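Local structure of AlgX/AlgJ SGNH hydrolase-like domain-containing protein (Eubacterium siraeum, 4NZK) at residues S87-F92 and V329-C334; A112-E117 and A151-Y156; Y222-T227 and S249-Q254; T236-D241 and P318-D323. The protein is of unknown function but belongs to the DHHW family of the SGNH hydrolase clan, so it may act on ester-linked groups. One frame throughout, in Å; residues are numbered along the deposited sequence.

Interaction 1. Residues S87-F92 and V329-C334; sequences SYLNEF and VLFTMC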
# COMPACT_ATOMS: atom_id res chain seq x y z
N SER A 87 -14.70 -10.58 6.76
CA SER A 87 -14.96 -11.31 8.00
C SER A 87 -13.80 -11.21 8.99
O SER A 87 -14.01 -11.09 10.20
CB SER A 87 -15.30 -12.76 7.69
OG SER A 87 -15.67 -13.48 8.86
N TYR A 88 -12.58 -11.27 8.49
CA TYR A 88 -11.41 -11.16 9.34
C TYR A 88 -11.28 -9.75 9.94
O TYR A 88 -10.94 -9.59 11.12
CB TYR A 88 -10.14 -11.54 8.58
CG TYR A 88 -10.17 -12.91 7.93
CD1 TYR A 88 -10.97 -13.92 8.41
CD2 TYR A 88 -9.38 -13.16 6.80
CE1 TYR A 88 -11.01 -15.16 7.79
CE2 TYR A 88 -9.41 -14.41 6.19
CZ TYR A 88 -10.23 -15.39 6.69
OH TYR A 88 -10.26 -16.64 6.07
N LEU A 89 -11.47 -8.74 9.13
CA LEU A 89 -11.47 -7.36 9.64
C LEU A 89 -12.54 -7.19 10.70
O LEU A 89 -12.32 -6.55 11.72
CB LEU A 89 -11.70 -6.31 8.54
CG LEU A 89 -10.44 -5.73 7.96
CD1 LEU A 89 -9.55 -6.74 7.29
CD2 LEU A 89 -10.81 -4.64 6.98
N ASN A 90 -13.72 -7.75 10.45
CA ASN A 90 -14.83 -7.61 11.40
C ASN A 90 -14.47 -8.25 12.74
O ASN A 90 -14.76 -7.69 13.80
CB ASN A 90 -16.09 -8.21 10.85
CG ASN A 90 -16.69 -7.37 9.74
OD1 ASN A 90 -16.34 -6.19 9.56
ND2 ASN A 90 -17.59 -7.99 8.97
N GLU A 91 -13.81 -9.40 12.67
CA GLU A 91 -13.37 -10.11 13.87
C GLU A 91 -12.33 -9.29 14.62
O GLU A 91 -12.38 -9.18 15.86
CB GLU A 91 -12.80 -11.48 13.52
CG GLU A 91 -12.16 -12.21 14.70
CD GLU A 91 -13.17 -12.80 15.68
OE1 GLU A 91 -14.39 -12.78 15.39
OE2 GLU A 91 -12.72 -13.33 16.74
N PHE A 92 -11.37 -8.74 13.87
CA PHE A 92 -10.37 -7.91 14.48
C PHE A 92 -11.04 -6.75 15.22
O PHE A 92 -10.66 -6.42 16.36
CB PHE A 92 -9.39 -7.37 13.42
CG PHE A 92 -8.37 -6.44 13.99
CD1 PHE A 92 -7.21 -6.92 14.55
CD2 PHE A 92 -8.59 -5.09 13.98
CE1 PHE A 92 -6.28 -6.05 15.09
CE2 PHE A 92 -7.68 -4.22 14.53
CZ PHE A 92 -6.53 -4.70 15.08
N VAL A 329 -6.39 1.95 13.59
CA VAL A 329 -5.80 0.84 12.82
C VAL A 329 -6.24 1.01 11.38
O VAL A 329 -7.44 1.17 11.12
CB VAL A 329 -6.27 -0.54 13.36
CG1 VAL A 329 -5.67 -1.66 12.51
CG2 VAL A 329 -5.84 -0.69 14.81
N LEU A 330 -5.29 0.92 10.45
CA LEU A 330 -5.59 0.94 9.04
C LEU A 330 -5.17 -0.38 8.40
O LEU A 330 -4.02 -0.76 8.47
CB LEU A 330 -4.84 2.10 8.38
CG LEU A 330 -4.94 2.16 6.87
CD1 LEU A 330 -6.37 2.39 6.40
CD2 LEU A 330 -4.03 3.26 6.34
N PHE A 331 -6.13 -1.02 7.75
CA PHE A 331 -5.88 -2.15 6.87
C PHE A 331 -5.88 -1.59 5.45
O PHE A 331 -6.88 -0.96 5.00
CB PHE A 331 -6.99 -3.18 6.96
CG PHE A 331 -6.93 -4.00 8.21
CD1 PHE A 331 -7.54 -3.56 9.36
CD2 PHE A 331 -6.22 -5.17 8.24
CE1 PHE A 331 -7.49 -4.32 10.53
CE2 PHE A 331 -6.14 -5.93 9.40
CZ PHE A 331 -6.78 -5.49 10.54
N THR A 332 -4.76 -1.77 4.75
CA THR A 332 -4.65 -1.24 3.41
C THR A 332 -3.84 -2.18 2.55
O THR A 332 -2.79 -2.66 2.96
CB THR A 332 -4.11 0.20 3.44
OG1 THR A 332 -4.16 0.75 2.10
CG2 THR A 332 -2.72 0.30 3.98
N MSE A 333 -4.35 -2.41 1.35
CA MSE A 333 -3.75 -3.35 0.42
C MSE A 333 -4.40 -3.24 -0.91
O MSE A 333 -5.44 -2.59 -1.04
CB MSE A 333 -3.88 -4.78 0.94
CG MSE A 333 -5.29 -5.23 1.33
SE MSE A 333 -4.97 -7.01 2.17
CE MSE A 333 -4.79 -5.97 3.84
N CYS A 334 -3.81 -3.85 -1.92
CA CYS A 334 -4.43 -3.85 -3.24
C CYS A 334 -5.52 -4.92 -3.29
O CYS A 334 -5.61 -5.82 -2.47
CB CYS A 334 -3.40 -4.04 -4.35
SG CYS A 334 -2.83 -5.75 -4.48
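Phe-331 on the strand is the hub of this contact, meeting Leu-89 with a face of its ring and Phe-92 with an edge. Over the face sits the CD1 methyl of Leu-89, 4.0 Å from the ring centroid, a CH-pi contact. The edge is turned to the face of Phe-92 in a T-shaped pair: the planes stand at 80°, and Phe-331 CE1 lies 3.7 Å from Phe-92 CD2. Further out on the same Phe-92 ring, Val-329 CG1 reaches CE2 at 3.8 Å. With CG anti to the backbone N (chi1 177°), Phe-92 extends toward the strand and sets its ring beside both Phe-331 and Val-329. Helix 83-96 thus packs on the sheet of an alpha/beta fold, consistent with the SGNH hydrolase clan; the axes of 87-92 and 329-334 run nearly antiparallel, at 168°, and approach to 11.3 Å. No hydrogen bond crosses between them, and all four touching residues are buried. In the next shell, Val-102 of strand 101-107 touches both phenylalanines, and Phe-286 meets the ring of Phe-331. Leu-89 also touches Ile-346 of helix 344-350, while Asn-90 ties the helix to the backbone of Lys-136 and Val-138.

Interaction 2. Residues A112-E117 and A151-Y156; sequences AYYLPE and AHTNEY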
# COMPACT_ATOMS: atom_id res chain seq x y z
N ALA A 112 -7.33 -0.78 -13.27
CA ALA A 112 -8.63 -0.15 -13.06
C ALA A 112 -8.83 1.11 -13.90
O ALA A 112 -9.98 1.46 -14.26
CB ALA A 112 -8.80 0.26 -11.63
N TYR A 113 -7.72 1.80 -14.20
CA TYR A 113 -7.78 3.09 -14.85
C TYR A 113 -7.17 3.18 -16.24
O TYR A 113 -7.59 4.02 -17.03
CB TYR A 113 -7.08 4.13 -13.98
CG TYR A 113 -7.52 4.13 -12.53
CD1 TYR A 113 -8.82 4.48 -12.20
CD2 TYR A 113 -6.66 3.83 -11.52
CE1 TYR A 113 -9.25 4.46 -10.87
CE2 TYR A 113 -7.06 3.82 -10.19
CZ TYR A 113 -8.38 4.15 -9.87
OH TYR A 113 -8.76 4.13 -8.55
N TYR A 114 -6.17 2.36 -16.52
CA TYR A 114 -5.32 2.53 -17.69
C TYR A 114 -5.37 1.43 -18.75
O TYR A 114 -4.64 1.50 -19.72
CB TYR A 114 -3.88 2.67 -17.22
CG TYR A 114 -3.66 3.94 -16.41
CD1 TYR A 114 -3.65 5.18 -17.02
CD2 TYR A 114 -3.47 3.90 -15.07
CE1 TYR A 114 -3.43 6.34 -16.29
CE2 TYR A 114 -3.23 5.05 -14.33
CZ TYR A 114 -3.23 6.27 -14.94
OH TYR A 114 -2.99 7.38 -14.17
N LEU A 115 -6.23 0.44 -18.56
CA LEU A 115 -6.37 -0.61 -19.57
C LEU A 115 -6.91 -0.01 -20.85
O LEU A 115 -7.91 0.73 -20.81
CB LEU A 115 -7.26 -1.73 -19.01
CG LEU A 115 -7.20 -3.11 -19.60
CD1 LEU A 115 -5.78 -3.70 -19.50
CD2 LEU A 115 -8.21 -3.98 -18.90
N PRO A 116 -6.25 -0.29 -22.00
CA PRO A 116 -6.72 0.34 -23.21
C PRO A 116 -7.99 -0.25 -23.72
O PRO A 116 -8.48 -1.30 -23.23
CB PRO A 116 -5.58 0.13 -24.22
CG PRO A 116 -4.60 -0.73 -23.58
CD PRO A 116 -4.97 -0.98 -22.17
N GLU A 117 -8.54 0.43 -24.72
CA GLU A 117 -9.79 -0.01 -25.31
C GLU A 117 -9.65 -1.41 -25.90
O GLU A 117 -8.60 -1.78 -26.42
CB GLU A 117 -10.28 0.98 -26.37
CG GLU A 117 -9.44 1.00 -27.63
N ALA A 151 -9.60 10.43 -9.47
CA ALA A 151 -9.58 11.87 -9.73
C ALA A 151 -8.22 12.43 -10.20
O ALA A 151 -8.13 13.60 -10.55
CB ALA A 151 -10.04 12.59 -8.48
N HIS A 152 -7.19 11.59 -10.26
CA HIS A 152 -5.84 12.04 -10.55
C HIS A 152 -5.14 11.20 -11.59
O HIS A 152 -3.89 11.15 -11.65
CB HIS A 152 -5.04 12.09 -9.25
CG HIS A 152 -5.56 13.09 -8.30
ND1 HIS A 152 -5.36 14.45 -8.46
CD2 HIS A 152 -6.34 12.96 -7.20
CE1 HIS A 152 -5.96 15.11 -7.49
NE2 HIS A 152 -6.60 14.23 -6.73
N THR A 153 -5.93 10.55 -12.43
CA THR A 153 -5.35 9.63 -13.43
C THR A 153 -4.52 10.32 -14.53
O THR A 153 -3.74 9.67 -15.22
CB THR A 153 -6.42 8.74 -14.06
OG1 THR A 153 -7.46 9.54 -14.62
CG2 THR A 153 -6.95 7.76 -13.03
N ASN A 154 -4.69 11.62 -14.73
CA ASN A 154 -3.82 12.34 -15.64
C ASN A 154 -2.42 12.57 -15.11
O ASN A 154 -1.52 12.98 -15.87
CB ASN A 154 -4.46 13.66 -16.05
CG ASN A 154 -5.68 13.48 -16.93
OD1 ASN A 154 -5.80 12.49 -17.66
ND2 ASN A 154 -6.54 14.45 -16.92
N GLU A 155 -2.23 12.33 -13.82
CA GLU A 155 -0.95 12.47 -13.18
C GLU A 155 -0.19 11.14 -13.17
O GLU A 155 -0.73 10.10 -13.52
CB GLU A 155 -1.13 13.02 -11.77
CG GLU A 155 -1.82 14.39 -11.72
CD GLU A 155 -2.34 14.72 -10.35
OE1 GLU A 155 -1.57 14.54 -9.38
OE2 GLU A 155 -3.54 15.10 -10.25
N TYR A 156 1.07 11.18 -12.76
CA TYR A 156 1.94 9.98 -12.78
C TYR A 156 1.76 9.26 -11.43
O TYR A 156 2.67 9.19 -10.59
CB TYR A 156 3.37 10.41 -13.02
CG TYR A 156 4.38 9.35 -13.45
CD1 TYR A 156 4.09 7.99 -13.44
CD2 TYR A 156 5.64 9.74 -13.86
CE1 TYR A 156 5.03 7.05 -13.85
CE2 TYR A 156 6.58 8.82 -14.27
CZ TYR A 156 6.28 7.48 -14.27
OH TYR A 156 7.26 6.60 -14.68
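Thr-153 is met by two consecutive tyrosines, one through a hydrogen bond and the other through carbon contacts. The tight part is polar at one end: Tyr-114 OH donates to Thr-153 O at 2.6 Å, with a C=O...donor angle of 115° and the donor tilted 19° from the carbonyl plane. The acceptor lies near the plane of the phenol ring, at its edge. The apolar end of the same close packing is Thr-153 CG2, which approaches Tyr-113 CG obliquely at 3.7 Å. That methyl is anti to the carbonyl carbon of its own residue, which directs it at the base of the Tyr-113 side chain. Replacing Tyr-114 by phenylalanine would probably leave Thr-153 O without this donor and the turn less firmly tied to 112-117. The loose side is at Asn-154, exposed and pointing away within the type I turn from His-152 to Glu-155. Beyond the contact, His-152 ND1 donates to Glu-155 OE2 at 2.6 Å; Tyr-172 bonds the other carboxylate oxygen and stacks on His-152. The contact joins the short, weakly bonded helical turn 111-114 to the loop after helix 145-150, whose Tyr-146 O bonds Tyr-113 OH, while Trp-72 of strand 70-75 meets the Tyr-114 ring.

Interaction 3. Residues Y222-T227 and S249-Q254; sequences YYIPST and SIFVDQ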
# COMPACT_ATOMS: atom_id res chain seq x y z
N TYR A 222 9.80 10.12 -5.08
CA TYR A 222 9.31 9.98 -3.71
C TYR A 222 9.54 11.25 -2.92
O TYR A 222 10.12 12.22 -3.43
CB TYR A 222 9.90 8.75 -3.02
CG TYR A 222 11.38 8.80 -2.70
CD1 TYR A 222 12.33 8.49 -3.66
CD2 TYR A 222 11.81 9.09 -1.41
CE1 TYR A 222 13.68 8.48 -3.35
CE2 TYR A 222 13.14 9.08 -1.07
CZ TYR A 222 14.09 8.77 -2.06
OH TYR A 222 15.45 8.76 -1.76
N TYR A 223 9.02 11.28 -1.70
CA TYR A 223 8.87 12.51 -0.96
C TYR A 223 9.16 12.31 0.51
O TYR A 223 8.61 11.40 1.15
CB TYR A 223 7.41 13.05 -1.11
CG TYR A 223 6.90 13.03 -2.53
CD1 TYR A 223 7.15 14.06 -3.42
CD2 TYR A 223 6.20 11.92 -2.99
CE1 TYR A 223 6.70 13.98 -4.74
CE2 TYR A 223 5.73 11.84 -4.28
CZ TYR A 223 5.98 12.84 -5.15
OH TYR A 223 5.52 12.68 -6.44
N ILE A 224 10.00 13.18 1.06
CA ILE A 224 10.37 13.07 2.46
C ILE A 224 9.62 14.15 3.24
O ILE A 224 9.70 15.34 2.91
CB ILE A 224 11.91 13.27 2.60
CG1 ILE A 224 12.67 12.21 1.77
CG2 ILE A 224 12.33 13.21 4.07
CD1 ILE A 224 14.15 12.46 1.72
N PRO A 225 8.91 13.76 4.29
CA PRO A 225 8.08 14.74 4.98
C PRO A 225 8.89 15.71 5.82
O PRO A 225 10.03 15.44 6.17
CB PRO A 225 7.20 13.87 5.89
CG PRO A 225 8.01 12.62 6.16
CD PRO A 225 8.79 12.40 4.86
N SER A 226 8.23 16.81 6.17
CA SER A 226 8.86 17.90 6.91
C SER A 226 8.92 17.68 8.43
O SER A 226 9.77 18.24 9.09
CB SER A 226 8.15 19.23 6.59
OG SER A 226 6.81 19.24 7.10
N THR A 227 8.04 16.84 8.96
CA THR A 227 7.99 16.59 10.39
C THR A 227 9.12 15.67 10.83
O THR A 227 9.39 14.65 10.18
CB THR A 227 6.60 16.02 10.79
OG1 THR A 227 5.58 16.95 10.42
CG2 THR A 227 6.49 15.73 12.31
N SER A 249 15.94 5.93 9.99
CA SER A 249 15.18 6.50 8.87
C SER A 249 14.25 5.45 8.30
O SER A 249 14.50 4.25 8.42
CB SER A 249 16.12 6.95 7.75
OG SER A 249 15.40 7.50 6.66
N ILE A 250 13.14 5.89 7.71
CA ILE A 250 12.30 4.98 6.93
C ILE A 250 12.74 4.90 5.48
O ILE A 250 12.14 4.17 4.72
CB ILE A 250 10.79 5.30 7.00
CG1 ILE A 250 10.51 6.66 6.38
CG2 ILE A 250 10.28 5.13 8.42
CD1 ILE A 250 9.03 6.90 6.25
N PHE A 251 13.71 5.71 5.07
CA PHE A 251 14.20 5.71 3.69
C PHE A 251 15.53 5.01 3.64
O PHE A 251 16.48 5.45 4.29
CB PHE A 251 14.31 7.15 3.12
CG PHE A 251 13.01 7.90 3.21
CD1 PHE A 251 12.04 7.74 2.24
CD2 PHE A 251 12.74 8.72 4.28
CE1 PHE A 251 10.80 8.41 2.34
CE2 PHE A 251 11.52 9.36 4.41
CZ PHE A 251 10.54 9.22 3.41
N VAL A 252 15.58 3.94 2.85
CA VAL A 252 16.73 3.08 2.76
C VAL A 252 17.32 3.19 1.37
O VAL A 252 16.63 3.03 0.37
CB VAL A 252 16.30 1.63 3.06
CG1 VAL A 252 17.48 0.66 3.01
CG2 VAL A 252 15.70 1.55 4.45
N ASP A 253 18.62 3.40 1.29
CA ASP A 253 19.29 3.49 -0.03
C ASP A 253 19.21 2.16 -0.78
O ASP A 253 19.36 1.08 -0.18
CB ASP A 253 20.74 3.91 0.11
CG ASP A 253 20.90 5.36 0.56
OD1 ASP A 253 19.93 6.15 0.41
OD2 ASP A 253 21.99 5.71 1.05
N GLN A 254 18.89 2.26 -2.07
CA GLN A 254 18.73 1.11 -2.93
C GLN A 254 19.29 1.37 -4.30
O GLN A 254 19.30 2.52 -4.77
CB GLN A 254 17.25 0.83 -3.17
CG GLN A 254 16.44 0.51 -1.94
CD GLN A 254 16.76 -0.81 -1.32
OE1 GLN A 254 17.34 -1.67 -1.97
NE2 GLN A 254 16.39 -0.98 -0.06
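The Phe-251 ring is the one large group that residues 222-225 share, and no hydrogen bond crosses to it. Its CH-pi contact is with Ile-224: CG1 lies 4.1 Å from the ring centroid, 13° off the normal, while Ile-250 CG1 from its own segment covers the opposite face. The ring is therefore sandwiched between two isoleucines. Phe-251 CG lies opposite its own carbonyl carbon (chi1 -56°), which carries the ring toward 222-225. In the aromatic contact, the Tyr-222 and Phe-251 planes are inclined by only 26° but slid apart, with centroids 5.8 Å from each other; the rings barely overlap, and touch where Tyr-222 CE2 comes to 3.7 Å from Phe-251 CD1. Apolar edge packing completes the set, with Pro-225 CD 3.9 Å from Phe-251 CZ, near the ring plane. An alanine at Phe-251 is likely to open a gap between Ile-224 and Ile-250 and deprive Tyr-222 and Pro-225 of their shared neighbour. Polar geometry acts within the loop: Phe-251 N donates to Ser-249 OG at 2.9 Å, an ST turn that probably steadies the backbone before the ring. Phe-251 thus brings loop 249-254 against the end of strand 218-224, which pairs with strand 192-199, while Tyr-229 of strand 229-234 also touches Phe-251.

Interaction 4. Residues T236-D241 and P318-D323; sequences TDFKAD and PDFIKD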
# COMPACT_ATOMS: atom_id res chain seq x y z
N THR A 236 9.67 -9.59 13.48
CA THR A 236 8.23 -9.85 13.33
C THR A 236 7.53 -10.31 14.61
O THR A 236 6.28 -10.37 14.67
CB THR A 236 7.96 -10.80 12.17
OG1 THR A 236 8.65 -12.03 12.40
CG2 THR A 236 8.39 -10.18 10.86
N ASP A 237 8.30 -10.59 15.66
CA ASP A 237 7.73 -10.80 16.98
C ASP A 237 7.99 -9.59 17.91
O ASP A 237 7.93 -9.70 19.14
CB ASP A 237 8.19 -12.12 17.60
CG ASP A 237 9.66 -12.23 17.73
OD1 ASP A 237 10.41 -11.39 17.21
OD2 ASP A 237 10.09 -13.21 18.37
N PHE A 238 8.25 -8.44 17.30
CA PHE A 238 8.42 -7.17 17.97
C PHE A 238 9.55 -7.15 19.02
O PHE A 238 9.34 -6.74 20.16
CB PHE A 238 7.10 -6.70 18.57
CG PHE A 238 7.04 -5.21 18.81
CD1 PHE A 238 7.27 -4.33 17.78
CD2 PHE A 238 6.71 -4.69 20.06
CE1 PHE A 238 7.21 -2.97 17.96
CE2 PHE A 238 6.65 -3.32 20.25
CZ PHE A 238 6.90 -2.46 19.20
N LYS A 239 10.70 -7.67 18.62
CA LYS A 239 11.91 -7.56 19.42
C LYS A 239 12.83 -6.62 18.63
O LYS A 239 12.93 -6.72 17.41
CB LYS A 239 12.57 -8.92 19.63
CG LYS A 239 11.66 -10.02 20.18
CD LYS A 239 10.98 -9.66 21.49
CE LYS A 239 10.16 -10.85 21.98
NZ LYS A 239 9.28 -10.51 23.12
N ALA A 240 13.48 -5.70 19.34
CA ALA A 240 14.37 -4.75 18.68
C ALA A 240 15.42 -5.52 17.89
O ALA A 240 16.00 -6.50 18.40
CB ALA A 240 15.03 -3.83 19.70
N ASP A 241 15.61 -5.12 16.65
CA ASP A 241 16.52 -5.78 15.74
C ASP A 241 17.91 -5.17 15.93
O ASP A 241 18.16 -4.06 15.53
CB ASP A 241 16.05 -5.67 14.30
CG ASP A 241 16.86 -6.52 13.34
OD1 ASP A 241 17.99 -6.92 13.70
OD2 ASP A 241 16.38 -6.76 12.22
N PRO A 318 -4.63 -8.18 18.34
CA PRO A 318 -5.43 -7.37 19.28
C PRO A 318 -4.64 -7.01 20.56
O PRO A 318 -4.77 -5.89 21.09
CB PRO A 318 -6.64 -8.26 19.56
CG PRO A 318 -6.78 -9.05 18.29
CD PRO A 318 -5.36 -9.37 17.88
N ASP A 319 -3.80 -7.92 21.02
CA ASP A 319 -2.97 -7.64 22.19
C ASP A 319 -1.87 -6.62 21.84
O ASP A 319 -1.51 -5.79 22.66
CB ASP A 319 -2.36 -8.90 22.74
CG ASP A 319 -3.34 -9.72 23.58
OD1 ASP A 319 -4.49 -9.28 23.86
OD2 ASP A 319 -2.90 -10.81 24.00
N PHE A 320 -1.31 -6.71 20.64
CA PHE A 320 -0.34 -5.71 20.18
C PHE A 320 -0.95 -4.29 20.20
O PHE A 320 -0.29 -3.33 20.60
CB PHE A 320 0.14 -6.13 18.78
CG PHE A 320 1.16 -5.23 18.19
CD1 PHE A 320 2.48 -5.30 18.62
CD2 PHE A 320 0.84 -4.37 17.19
CE1 PHE A 320 3.45 -4.51 18.06
CE2 PHE A 320 1.81 -3.57 16.62
CZ PHE A 320 3.12 -3.66 17.05
N ILE A 321 -2.20 -4.16 19.74
CA ILE A 321 -2.91 -2.87 19.77
C ILE A 321 -3.04 -2.36 21.21
O ILE A 321 -2.78 -1.18 21.50
CB ILE A 321 -4.31 -3.01 19.09
CG1 ILE A 321 -4.23 -2.65 17.61
CG2 ILE A 321 -5.39 -2.09 19.67
CD1 ILE A 321 -3.12 -3.25 16.83
N LYS A 322 -3.48 -3.25 22.10
CA LYS A 322 -3.73 -2.88 23.49
C LYS A 322 -2.44 -2.49 24.19
O LYS A 322 -2.36 -1.42 24.85
CB LYS A 322 -4.43 -4.02 24.22
CG LYS A 322 -5.81 -4.29 23.69
CD LYS A 322 -6.43 -5.57 24.26
CE LYS A 322 -7.82 -5.81 23.67
NZ LYS A 322 -7.76 -5.68 22.21
N ASP A 323 -1.41 -3.30 24.00
CA ASP A 323 -0.13 -3.08 24.68
C ASP A 323 0.55 -1.77 24.28
O ASP A 323 1.26 -1.17 25.09
CB ASP A 323 0.82 -4.24 24.41
CG ASP A 323 0.38 -5.56 25.11
OD1 ASP A 323 -0.50 -5.57 26.01
OD2 ASP A 323 0.93 -6.63 24.72
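The backbones stay well apart, with the nearest CA atoms, those of Phe-238 and Phe-320, 9.2 Å from each other, and Phe-238 has positive phi and psi, a left-handed conformation within an irregular loop. The gap is bridged by a single aromatic pair. Phe-320 turns its edge to the face of Phe-238 in a T-shaped arrangement, the planes at 90° and the centroids 5.0 Å apart. One atom does the touching: Phe-320 CE1 stands over the centre of the Phe-238 ring, 3.7 Å from its CG. On the helix, a chi1 of -178° holds the Phe-320 ring extended, trans to its main-chain nitrogen, and so out toward the loop. Both segments meet through these two residues alone, and just 89 Å² is buried. Within the helix, Pro-318 O accepts from Lys-322 N and Lys-322 NZ, which reach it from opposite faces of its carbonyl plane, the ammonium at 3.2 Å; Lys-95 O is a second acceptor for NZ. The Phe-238 ring also stacks with Tyr-234 of strand 229-234 and touches Tyr-306 of strand 304-309. Phe-320 packs on Cys-308 of that strand and Cys-284 of strand 282-287, so the pair joins the loop after strand 229-234 to helix 317-323 against the mixed sheet.

In the fold
Interaction 1 is the buried contact of the four, interactions 3 and 4 are partly buried, and interaction 2 lies at the surface. Chemistry follows place: interactions 1, 3 and 4 rely on aromatic and aliphatic groups without a hydrogen bond between segments, whereas interaction 2 adds a phenol-to-carbonyl bond. Interactions 1 and 4 touch, Ile-321 CG1 lying 3.8 Å from Val-329 CG2, and helix 317-323 and strand 328-334 follow each other in the chain. Both use T-shaped phenylalanine pairs, while the rings in interaction 3 are slid apart. Interactions 2, 3 and 4 are nested within the loop closed by interaction 1; interactions 2 and 4 lie farthest apart, with centres about 39 Å from each other.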